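Local atomic coordinates of carboxypeptidase D (Drosophila melanogaster, PDB entry 3MN8), a protein that removes C-terminal arginine or lysine residues from peptides and proteins as a zinc metallocarboxypeptidase, here represented by its first catalytic domain and the transthyretin-like domain that follows. Residues A[222-233]-A[275-286]; A[293-301]-A[362-370]. All coordinates share one frame; numbering follows the deposited sequence.

Contact 1 (222-233 with 275-286) is largely buried and lies wholly within the M14 catalytic domain, where it forms the edge of the eight-stranded sheet and one wall of the inhibitor pocket. Contact 2 (293-301 with 362-370) is smaller, 352 against 883 Å² of buried surface, only partly buried and away from the annotated sites; it joins the catalytic domain to the transthyretin-like domain. Their centres are about 19 Å apart, yet they share elements: strands 222-225 and 300-305 are neighbours in one sheet, and Tyr227 packs on Tyr294. Backbone pairing dominates contact 1, whereas in contact 2 side chains, Lys364 and Asn298, make every hydrogen bond across the boundary.

Contact 1: A[222-233]-A[275-286]. With GEM ((2-guanidinoethylmercapto)succinic acid), chain G.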
loop_
_atom_site.group_PDB
_atom_site.type_symbol
_atom_site.label_atom_id
_atom_site.label_comp_id
_atom_site.label_asym_id
_atom_site.label_seq_id
_atom_site.Cartn_x
_atom_site.Cartn_y
_atom_site.Cartn_z
ATOM N N VAL A 222 -4.801 4.393 14.109
ATOM C CA VAL A 222 -4.090 5.576 13.619
ATOM C C VAL A 222 -3.480 5.357 12.233
ATOM O O VAL A 222 -3.156 4.230 11.847
ATOM C CB VAL A 222 -2.948 5.985 14.601
ATOM C CG1 VAL A 222 -1.831 4.930 14.586
ATOM C CG2 VAL A 222 -2.388 7.394 14.289
ATOM N N ALA A 223 -3.313 6.453 11.502
ATOM C CA ALA A 223 -2.715 6.428 10.183
ATOM C C ALA A 223 -1.282 6.978 10.261
ATOM O O ALA A 223 -1.071 8.180 10.506
ATOM C CB ALA A 223 -3.567 7.243 9.220
ATOM N N SER A 224 -0.314 6.078 10.056
ATOM C CA SER A 224 1.109 6.364 10.234
ATOM C C SER A 224 1.849 6.362 8.906
ATOM O O SER A 224 1.591 5.527 8.043
ATOM C CB SER A 224 1.741 5.317 11.161
ATOM O OG SER A 224 3.115 5.580 11.421
ATOM N N TYR A 225 2.796 7.280 8.758
ATOM C CA TYR A 225 3.507 7.466 7.496
ATOM C C TYR A 225 4.979 7.667 7.777
ATOM O O TYR A 225 5.353 7.955 8.918
ATOM C CB TYR A 225 2.956 8.696 6.765
ATOM C CG TYR A 225 2.890 9.942 7.627
ATOM C CD1 TYR A 225 1.818 10.166 8.483
ATOM C CD2 TYR A 225 3.890 10.889 7.581
ATOM C CE1 TYR A 225 1.749 11.305 9.269
ATOM C CE2 TYR A 225 3.833 12.032 8.362
ATOM C CZ TYR A 225 2.759 12.235 9.204
ATOM O OH TYR A 225 2.695 13.372 9.986
ATOM N N PRO A 226 5.818 7.527 6.741
ATOM C CA PRO A 226 7.282 7.691 6.803
ATOM C C PRO A 226 7.753 9.068 7.321
ATOM O O PRO A 226 7.015 10.064 7.255
ATOM C CB PRO A 226 7.716 7.505 5.339
ATOM C CG PRO A 226 6.628 6.689 4.717
ATOM C CD PRO A 226 5.356 7.101 5.410
ATOM N N TYR A 227 8.973 9.124 7.850
ATOM C CA TYR A 227 9.807 7.957 8.062
ATOM C C TYR A 227 9.537 7.380 9.450
ATOM O O TYR A 227 8.988 8.067 10.327
ATOM C CB TYR A 227 11.285 8.342 7.979
ATOM C CG TYR A 227 11.798 8.725 6.613
ATOM C CD1 TYR A 227 11.867 7.789 5.582
ATOM C CD2 TYR A 227 12.263 10.013 6.370
ATOM C CE1 TYR A 227 12.364 8.130 4.345
ATOM C CE2 TYR A 227 12.754 10.365 5.134
ATOM C CZ TYR A 227 12.799 9.417 4.125
ATOM O OH TYR A 227 13.284 9.762 2.891
ATOM N N ASP A 228 9.948 6.126 9.644
ATOM C CA ASP A 228 9.777 5.410 10.911
ATOM C C ASP A 228 11.030 5.542 11.769
ATOM O O ASP A 228 11.034 5.173 12.944
ATOM C CB ASP A 228 9.483 3.923 10.658
ATOM C CG ASP A 228 8.008 3.653 10.323
ATOM O OD1 ASP A 228 7.168 4.554 10.542
ATOM O OD2 ASP A 228 7.684 2.531 9.853
ATOM N N ASN A 229 12.100 6.056 11.174
ATOM C CA ASN A 229 13.359 6.218 11.900
ATOM C C ASN A 229 14.199 7.397 11.393
ATOM O O ASN A 229 13.822 8.067 10.423
ATOM C CB ASN A 229 14.170 4.913 11.888
ATOM C CG ASN A 229 14.822 4.631 10.542
ATOM O OD1 ASN A 229 14.636 5.366 9.558
ATOM N ND2 ASN A 229 15.598 3.553 10.493
ATOM N N SER A 230 15.331 7.647 12.051
ATOM C CA SER A 230 16.208 8.742 11.648
ATOM C C SER A 230 17.661 8.447 11.973
ATOM O O SER A 230 17.958 7.483 12.677
ATOM C CB SER A 230 15.772 10.041 12.326
ATOM O OG SER A 230 15.955 9.966 13.722
ATOM N N LEU A 231 18.557 9.276 11.446
ATOM C CA LEU A 231 19.980 9.242 11.809
ATOM C C LEU A 231 20.203 9.571 13.297
ATOM O O LEU A 231 21.138 9.064 13.928
ATOM C CB LEU A 231 20.799 10.217 10.943
ATOM C CG LEU A 231 21.353 9.797 9.577
ATOM C CD1 LEU A 231 21.859 11.011 8.834
ATOM C CD2 LEU A 231 22.470 8.766 9.699
ATOM N N ALA A 232 19.352 10.428 13.853
ATOM C CA ALA A 232 19.430 10.749 15.271
ATOM C C ALA A 232 19.146 9.501 16.112
ATOM O O ALA A 232 19.641 9.357 17.236
ATOM C CB ALA A 232 18.449 11.877 15.619
ATOM N N HIS A 233 18.354 8.594 15.545
ATOM C CA HIS A 233 17.887 7.398 16.256
ATOM C C HIS A 233 17.303 7.731 17.616
ATOM O O HIS A 233 17.728 7.210 18.638
ATOM C CB HIS A 233 18.983 6.329 16.355
ATOM C CG HIS A 233 19.328 5.718 15.033
ATOM N ND1 HIS A 233 20.457 6.067 14.321
ATOM C CD2 HIS A 233 18.661 4.825 14.265
ATOM C CE1 HIS A 233 20.484 5.393 13.183
ATOM N NE2 HIS A 233 19.402 4.638 13.122
ATOM N N GLY A 275 -5.826 11.845 14.117
ATOM C CA GLY A 275 -5.808 10.404 13.968
ATOM C C GLY A 275 -4.681 9.889 13.103
ATOM O O GLY A 275 -4.705 8.744 12.664
ATOM N N ILE A 276 -3.691 10.737 12.857
ATOM C CA ILE A 276 -2.517 10.328 12.102
ATOM C C ILE A 276 -1.255 10.665 12.881
ATOM O O ILE A 276 -1.282 11.482 13.809
ATOM C CB ILE A 276 -2.448 11.035 10.748
ATOM C CG1 ILE A 276 -2.200 12.524 10.960
ATOM C CG2 ILE A 276 -3.736 10.823 9.973
ATOM C CD1 ILE A 276 -1.986 13.276 9.684
ATOM N N THR A 277 -0.147 10.034 12.494
ATOM C CA THR A 277 1.139 10.290 13.130
ATOM C C THR A 277 2.304 9.885 12.256
ATOM O O THR A 277 2.183 9.027 11.388
ATOM C CB THR A 277 1.300 9.522 14.446
ATOM O OG1 THR A 277 2.515 9.942 15.082
ATOM C CG2 THR A 277 1.357 8.013 14.182
ATOM N N ASN A 278 3.441 10.515 12.497
ATOM C CA ASN A 278 4.678 10.153 11.841
ATOM C C ASN A 278 5.216 8.935 12.574
ATOM O O ASN A 278 5.214 8.908 13.812
ATOM C CB ASN A 278 5.648 11.329 11.938
ATOM C CG ASN A 278 7.032 10.989 11.472
ATOM O OD1 ASN A 278 7.993 11.195 12.211
ATOM N ND2 ASN A 278 7.159 10.487 10.241
ATOM N N GLY A 279 5.648 7.916 11.830
ATOM C CA GLY A 279 6.184 6.716 12.458
ATOM C C GLY A 279 7.177 7.041 13.570
ATOM O O GLY A 279 6.947 6.741 14.757
ATOM N N ALA A 280 8.280 7.673 13.176
ATOM C CA ALA A 280 9.341 8.044 14.103
ATOM C C ALA A 280 8.812 8.777 15.329
ATOM O O ALA A 280 9.180 8.444 16.457
ATOM C CB ALA A 280 10.384 8.898 13.389
ATOM N N HIS A 281 7.961 9.782 15.103
ATOM C CA HIS A 281 7.417 10.586 16.195
ATOM C C HIS A 281 6.631 9.730 17.183
ATOM O O HIS A 281 6.676 9.971 18.391
ATOM C CB HIS A 281 6.545 11.729 15.683
ATOM C CG HIS A 281 6.197 12.723 16.744
ATOM N ND1 HIS A 281 5.045 12.641 17.495
ATOM C CD2 HIS A 281 6.870 13.804 17.207
ATOM C CE1 HIS A 281 5.016 13.636 18.365
ATOM N NE2 HIS A 281 6.115 14.354 18.213
ATOM N N TRP A 282 5.904 8.741 16.677
ATOM C CA TRP A 282 5.317 7.754 17.563
ATOM C C TRP A 282 6.453 7.104 18.356
ATOM O O TRP A 282 6.673 7.397 19.544
ATOM C CB TRP A 282 4.560 6.703 16.760
ATOM C CG TRP A 282 3.809 5.754 17.620
ATOM C CD1 TRP A 282 3.774 5.732 18.988
ATOM C CD2 TRP A 282 2.972 4.680 17.176
ATOM N NE1 TRP A 282 2.964 4.711 19.422
ATOM C CE2 TRP A 282 2.455 4.048 18.332
ATOM C CE3 TRP A 282 2.606 4.192 15.915
ATOM C CZ2 TRP A 282 1.600 2.942 18.263
ATOM C CZ3 TRP A 282 1.755 3.101 15.849
ATOM C CH2 TRP A 282 1.262 2.488 17.021
ATOM N N TYR A 283 7.173 6.221 17.676
ATOM C CA TYR A 283 8.438 5.691 18.171
ATOM C C TYR A 283 9.203 5.133 16.980
ATOM O O TYR A 283 8.600 4.598 16.040
ATOM C CB TYR A 283 8.221 4.606 19.228
ATOM C CG TYR A 283 7.344 3.451 18.754
ATOM C CD1 TYR A 283 7.889 2.352 18.092
ATOM C CD2 TYR A 283 5.975 3.461 18.967
ATOM C CE1 TYR A 283 7.091 1.300 17.662
ATOM C CE2 TYR A 283 5.177 2.417 18.536
ATOM C CZ TYR A 283 5.735 1.339 17.890
ATOM O OH TYR A 283 4.928 0.299 17.474
ATOM N N GLU A 284 10.527 5.271 17.013
ATOM C CA GLU A 284 11.352 4.843 15.890
ATOM C C GLU A 284 11.498 3.335 15.825
ATOM O O GLU A 284 11.466 2.630 16.836
ATOM C CB GLU A 284 12.728 5.524 15.891
ATOM C CG GLU A 284 12.668 7.004 15.512
ATOM C CD GLU A 284 14.033 7.599 15.198
ATOM O OE1 GLU A 284 14.133 8.846 15.069
ATOM O OE2 GLU A 284 15.006 6.821 15.079
ATOM N N LEU A 285 11.640 2.845 14.608
ATOM C CA LEU A 285 11.891 1.442 14.394
ATOM C C LEU A 285 12.655 1.366 13.089
ATOM O O LEU A 285 12.544 2.259 12.241
ATOM C CB LEU A 285 10.569 0.673 14.335
ATOM C CG LEU A 285 9.646 0.883 13.127
ATOM C CD1 LEU A 285 10.031 -0.090 12.039
ATOM C CD2 LEU A 285 8.179 0.702 13.503
ATOM N N SER A 286 13.451 0.321 12.927
ATOM C CA SER A 286 14.228 0.192 11.705
ATOM C C SER A 286 13.945 -1.114 10.983
ATOM O O SER A 286 13.612 -2.117 11.618
ATOM C CB SER A 286 15.714 0.346 11.998
ATOM O OG SER A 286 15.954 1.611 12.596
HETATM C C8 GEM G . 4.682 -0.796 14.663
HETATM S S7 GEM G . 4.554 -0.327 12.960
HETATM C C6 GEM G . 3.650 1.188 13.108
HETATM C C5 GEM G . 4.289 2.194 14.062
HETATM N N3 GEM G . 5.515 2.671 13.440
HETATM C C1 GEM G . 6.456 3.422 14.002
HETATM N N4 GEM G . 7.528 3.783 13.308
HETATM N N2 GEM G . 6.331 3.812 15.266
HETATM C C9 GEM G . 5.646 -1.950 14.737
HETATM O O14 GEM G . 6.081 -2.425 13.664
HETATM O O15 GEM G . 5.987 -2.387 15.857
HETATM C C10 GEM G . 3.326 -1.137 15.303
HETATM C C11 GEM G . 2.627 -2.397 14.808
HETATM O O12 GEM G . 1.416 -2.298 14.490
HETATM O O13 GEM G . 3.252 -3.487 14.766
#
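Tyr225 carries CG between its backbone N and carbonyl carbon (chi1 51°), which lays the ring beneath Asn278, whose CA stands over one face, 4.0 Å from its centroid: a CH-pi contact; Tyr225 CE1 lies 4.2 Å from Ile276 CD1. With CG anti to the backbone N (chi1 171°), Asn278 OD1 accepts from His281 N, the N-cap bond, and from Ser240 N. Replacing Tyr225 with an alanine would probably strip Asn278 of this aromatic support and open a gap beside Ile276. The backbones pair in parallel, with Thr277 N to Ala223 O (2.9 Å), and Gly279 N continues the ladder to Tyr225 O (2.9 Å, 174°). Past the cis peptide before Tyr227, Asp228 OD1 comes 2.9 Å from N4 of the guanidinium inhibitor GEM, while GEM N2 bonds Gly279 O (3.0 Å) and lies over the Tyr283 ring face. An acid facing the guanidinium is consistent with the preference for C-terminal arginine and lysine. Ser230 OG gives its proton to Glu284 OE1 (2.5 Å) on the carboxylate's syn side. Strand 276-278 is an edge strand; strand 300-305 borders 222-225 on the other side, helix 245-257 packs against Tyr225 and Ile276, and helix 289-296 covers Pro226.

Contact 2: A[293-301]-A[362-370]; sequences NYAFSNCFE and EEKPMRTSK
The boundary between the M14 catalytic domain and the transthyretin-like domain runs through this contact, where the end of helix 289-296 and the turn into strand 300-305 meet the approach to edge strand 366-367. Lys364 reaches across with CG anti to the backbone N (chi1 -177°) and the chain bent at chi2, so that the methylene groups run past the Tyr294 ring in the opposite sense to that side chain; CG is 3.4 Å from Tyr294 OH, and CE is 3.5 Å from Tyr294 CE1. The ammonium group ends at two backbone acceptors, Tyr294 O, met nearly head-on at a C=O...N angle of 170°, and Ser297 O. It also stands over the Tyr294 ring face, 4.8 Å from NZ to the centroid, a cation-pi geometry. Tyr294 OH has its polar partner in Asp244. The all-beta domain thus sets a cation near the C-terminal end of helix 289-296, where the helix dipole is likely to favour it. The turn that follows is an ST turn, Ser297 OG accepting from Cys299 N (2.9 Å). Next to it, the amide of Asn298 pairs with the backbone of Arg367 as a strand neighbour would: OD1 accepts from Arg367 N (3.0 Å, 169°), and ND2 donates to Arg367 O (3.0 Å), the acceptor lying in the amide plane. Met366 fills in beside this pair, SD 3.6 Å from Asn298 OD1 and CE at the edge of the Phe300 ring. Arg376 of strand 373-376 touches Phe300, Lys364 and Met366, and the poorly ordered Arg367 side chain is modelled in a salt bridge to Asp353.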
loop_
_atom_site.group_PDB
_atom_site.type_symbol
_atom_site.label_atom_id
_atom_site.label_comp_id
_atom_site.label_asym_id
_atom_site.label_seq_id
_atom_site.Cartn_x
_atom_site.Cartn_y
_atom_site.Cartn_z
ATOM N N ASN A 293 9.515 0.665 0.920
ATOM C CA ASN A 293 8.810 1.100 -0.280
ATOM C C ASN A 293 9.292 2.458 -0.809
ATOM O O ASN A 293 9.634 2.604 -1.988
ATOM C CB ASN A 293 7.302 1.137 -0.022
ATOM C CG ASN A 293 6.646 -0.237 -0.165
ATOM O OD1 ASN A 293 6.088 -0.572 -1.220
ATOM N ND2 ASN A 293 6.709 -1.037 0.900
ATOM N N TYR A 294 9.334 3.444 0.077
ATOM C CA TYR A 294 9.607 4.814 -0.337
ATOM C C TYR A 294 11.044 4.983 -0.804
ATOM O O TYR A 294 11.308 5.601 -1.838
ATOM C CB TYR A 294 9.293 5.785 0.809
ATOM C CG TYR A 294 9.433 7.250 0.447
ATOM C CD1 TYR A 294 8.625 7.829 -0.541
ATOM C CD2 TYR A 294 10.363 8.063 1.103
ATOM C CE1 TYR A 294 8.749 9.177 -0.869
ATOM C CE2 TYR A 294 10.495 9.408 0.787
ATOM C CZ TYR A 294 9.688 9.964 -0.201
ATOM O OH TYR A 294 9.819 11.306 -0.512
ATOM N N ALA A 295 11.962 4.408 -0.035
ATOM C CA ALA A 295 13.395 4.614 -0.228
ATOM C C ALA A 295 14.004 3.761 -1.337
ATOM O O ALA A 295 15.068 4.095 -1.844
ATOM C CB ALA A 295 14.137 4.378 1.079
ATOM N N PHE A 296 13.349 2.664 -1.711
ATOM C CA PHE A 296 13.934 1.753 -2.690
ATOM C C PHE A 296 13.011 1.545 -3.875
ATOM O O PHE A 296 13.219 0.637 -4.690
ATOM C CB PHE A 296 14.257 0.406 -2.042
ATOM C CG PHE A 296 15.281 0.489 -0.925
ATOM C CD1 PHE A 296 14.901 0.810 0.374
ATOM C CD2 PHE A 296 16.627 0.238 -1.177
ATOM C CE1 PHE A 296 15.844 0.878 1.396
ATOM C CE2 PHE A 296 17.577 0.310 -0.150
ATOM C CZ PHE A 296 17.182 0.630 1.131
ATOM N N SER A 297 11.979 2.380 -3.958
ATOM C CA SER A 297 11.072 2.342 -5.097
ATOM C C SER A 297 10.326 3.655 -5.162
ATOM O O SER A 297 10.609 4.576 -4.396
ATOM C CB SER A 297 10.080 1.177 -4.988
ATOM O OG SER A 297 8.952 1.503 -4.179
ATOM N N ASN A 298 9.373 3.729 -6.081
ATOM C CA ASN A 298 8.538 4.898 -6.245
ATOM C C ASN A 298 7.417 4.876 -5.213
ATOM O O ASN A 298 6.794 5.898 -4.942
ATOM C CB ASN A 298 7.907 4.885 -7.634
ATOM C CG ASN A 298 8.899 5.150 -8.741
ATOM O OD1 ASN A 298 9.881 5.861 -8.564
ATOM N ND2 ASN A 298 8.630 4.592 -9.910
ATOM N N CYS A 299 7.147 3.702 -4.654
ATOM C CA CYS A 299 5.903 3.490 -3.925
ATOM C C CYS A 299 5.798 4.307 -2.640
ATOM O O CYS A 299 6.778 4.457 -1.909
ATOM C CB CYS A 299 5.681 2.006 -3.622
ATOM S SG CYS A 299 3.969 1.581 -3.161
ATOM N N PHE A 300 4.593 4.822 -2.382
ATOM C CA PHE A 300 4.273 5.564 -1.170
ATOM C C PHE A 300 3.391 4.712 -0.246
ATOM O O PHE A 300 2.174 4.701 -0.393
ATOM C CB PHE A 300 3.516 6.852 -1.520
ATOM C CG PHE A 300 4.346 7.902 -2.221
ATOM C CD1 PHE A 300 4.009 9.245 -2.105
ATOM C CD2 PHE A 300 5.452 7.556 -2.990
ATOM C CE1 PHE A 300 4.760 10.229 -2.748
ATOM C CE2 PHE A 300 6.206 8.533 -3.645
ATOM C CZ PHE A 300 5.858 9.867 -3.528
ATOM N N GLU A 301 4.000 4.002 0.701
ATOM C CA GLU A 301 3.247 3.139 1.610
ATOM C C GLU A 301 2.920 3.815 2.938
ATOM O O GLU A 301 3.783 4.424 3.576
ATOM C CB GLU A 301 4.010 1.833 1.849
ATOM C CG GLU A 301 3.357 0.884 2.842
ATOM C CD GLU A 301 3.933 -0.526 2.767
ATOM O OE1 GLU A 301 3.760 -1.193 1.717
ATOM O OE2 GLU A 301 4.558 -0.978 3.755
ATOM N N GLU A 362 12.926 17.309 -5.461
ATOM C CA GLU A 362 13.959 16.713 -6.296
ATOM C C GLU A 362 14.712 15.583 -5.598
ATOM O O GLU A 362 15.454 14.836 -6.232
ATOM C CB GLU A 362 14.945 17.790 -6.772
ATOM C CG GLU A 362 14.614 18.382 -8.137
ATOM C CD GLU A 362 14.578 19.900 -8.137
ATOM O OE1 GLU A 362 14.314 20.494 -7.063
ATOM O OE2 GLU A 362 14.801 20.493 -9.219
ATOM N N GLU A 363 14.528 15.459 -4.291
ATOM C CA GLU A 363 15.164 14.376 -3.556
ATOM C C GLU A 363 14.408 13.057 -3.758
ATOM O O GLU A 363 14.961 11.966 -3.567
ATOM C CB GLU A 363 15.305 14.728 -2.073
ATOM C CG GLU A 363 16.401 15.747 -1.790
ATOM C CD GLU A 363 16.547 16.064 -0.316
ATOM O OE1 GLU A 363 15.555 16.500 0.305
ATOM O OE2 GLU A 363 17.661 15.887 0.218
ATOM N N LYS A 364 13.147 13.156 -4.161
ATOM C CA LYS A 364 12.376 11.967 -4.495
ATOM C C LYS A 364 11.908 11.985 -5.943
ATOM O O LYS A 364 10.751 12.280 -6.216
ATOM C CB LYS A 364 11.174 11.820 -3.569
ATOM C CG LYS A 364 10.361 10.554 -3.805
ATOM C CD LYS A 364 11.261 9.341 -3.784
ATOM C CE LYS A 364 10.491 8.030 -3.666
ATOM N NZ LYS A 364 11.414 6.902 -3.983
ATOM N N PRO A 365 12.814 11.667 -6.876
ATOM C CA PRO A 365 12.467 11.514 -8.290
ATOM C C PRO A 365 11.652 10.249 -8.512
ATOM O O PRO A 365 11.742 9.304 -7.722
ATOM C CB PRO A 365 13.828 11.355 -8.977
ATOM C CG PRO A 365 14.862 11.493 -7.914
ATOM C CD PRO A 365 14.203 11.275 -6.604
ATOM N N MET A 366 10.863 10.233 -9.579
ATOM C CA MET A 366 10.170 9.019 -9.982
ATOM C C MET A 366 10.992 8.390 -11.067
ATOM O O MET A 366 11.504 9.090 -11.926
ATOM C CB MET A 366 8.787 9.331 -10.536
ATOM C CG MET A 366 7.776 9.784 -9.494
ATOM S SD MET A 366 7.500 8.551 -8.214
ATOM C CE MET A 366 8.390 9.298 -6.840
ATOM N N ARG A 367 11.114 7.070 -11.027
ATOM C CA ARG A 367 11.847 6.336 -12.049
ATOM C C ARG A 367 10.847 5.717 -13.023
ATOM O O ARG A 367 9.966 4.963 -12.614
ATOM C CB ARG A 367 12.716 5.269 -11.372
ATOM C CG ARG A 367 13.497 4.393 -12.300
ATOM C CD ARG A 367 12.801 3.057 -12.426
ATOM N NE ARG A 367 13.768 1.979 -12.375
ATOM C CZ ARG A 367 13.882 1.056 -11.422
ATOM N NH1 ARG A 367 13.058 1.007 -10.381
ATOM N NH2 ARG A 367 14.843 0.152 -11.542
ATOM N N THR A 368 10.943 6.054 -14.307
ATOM C CA THR A 368 9.953 5.545 -15.255
ATOM C C THR A 368 10.009 4.032 -15.401
ATOM O O THR A 368 11.060 3.401 -15.199
ATOM C CB THR A 368 10.069 6.164 -16.656
ATOM O OG1 THR A 368 11.300 5.757 -17.261
ATOM C CG2 THR A 368 9.986 7.690 -16.587
ATOM N N SER A 369 8.861 3.462 -15.758
ATOM C CA SER A 369 8.721 2.035 -15.998
ATOM C C SER A 369 9.366 1.649 -17.334
ATOM O O SER A 369 9.863 2.503 -18.075
ATOM C CB SER A 369 7.240 1.668 -16.022
ATOM O OG SER A 369 6.652 2.066 -17.252
ATOM N N LYS A 370 9.359 0.356 -17.643
ATOM C CA LYS A 370 9.886 -0.122 -18.917
ATOM C C LYS A 370 9.203 0.554 -20.093
ATOM O O LYS A 370 9.789 0.680 -21.160
ATOM C CB LYS A 370 9.759 -1.649 -19.018
ATOM C CG LYS A 370 10.689 -2.391 -18.059
ATOM C CD LYS A 370 10.275 -3.841 -17.813
ATOM C CE LYS A 370 11.193 -4.478 -16.758
ATOM N NZ LYS A 370 11.079 -5.964 -16.690
#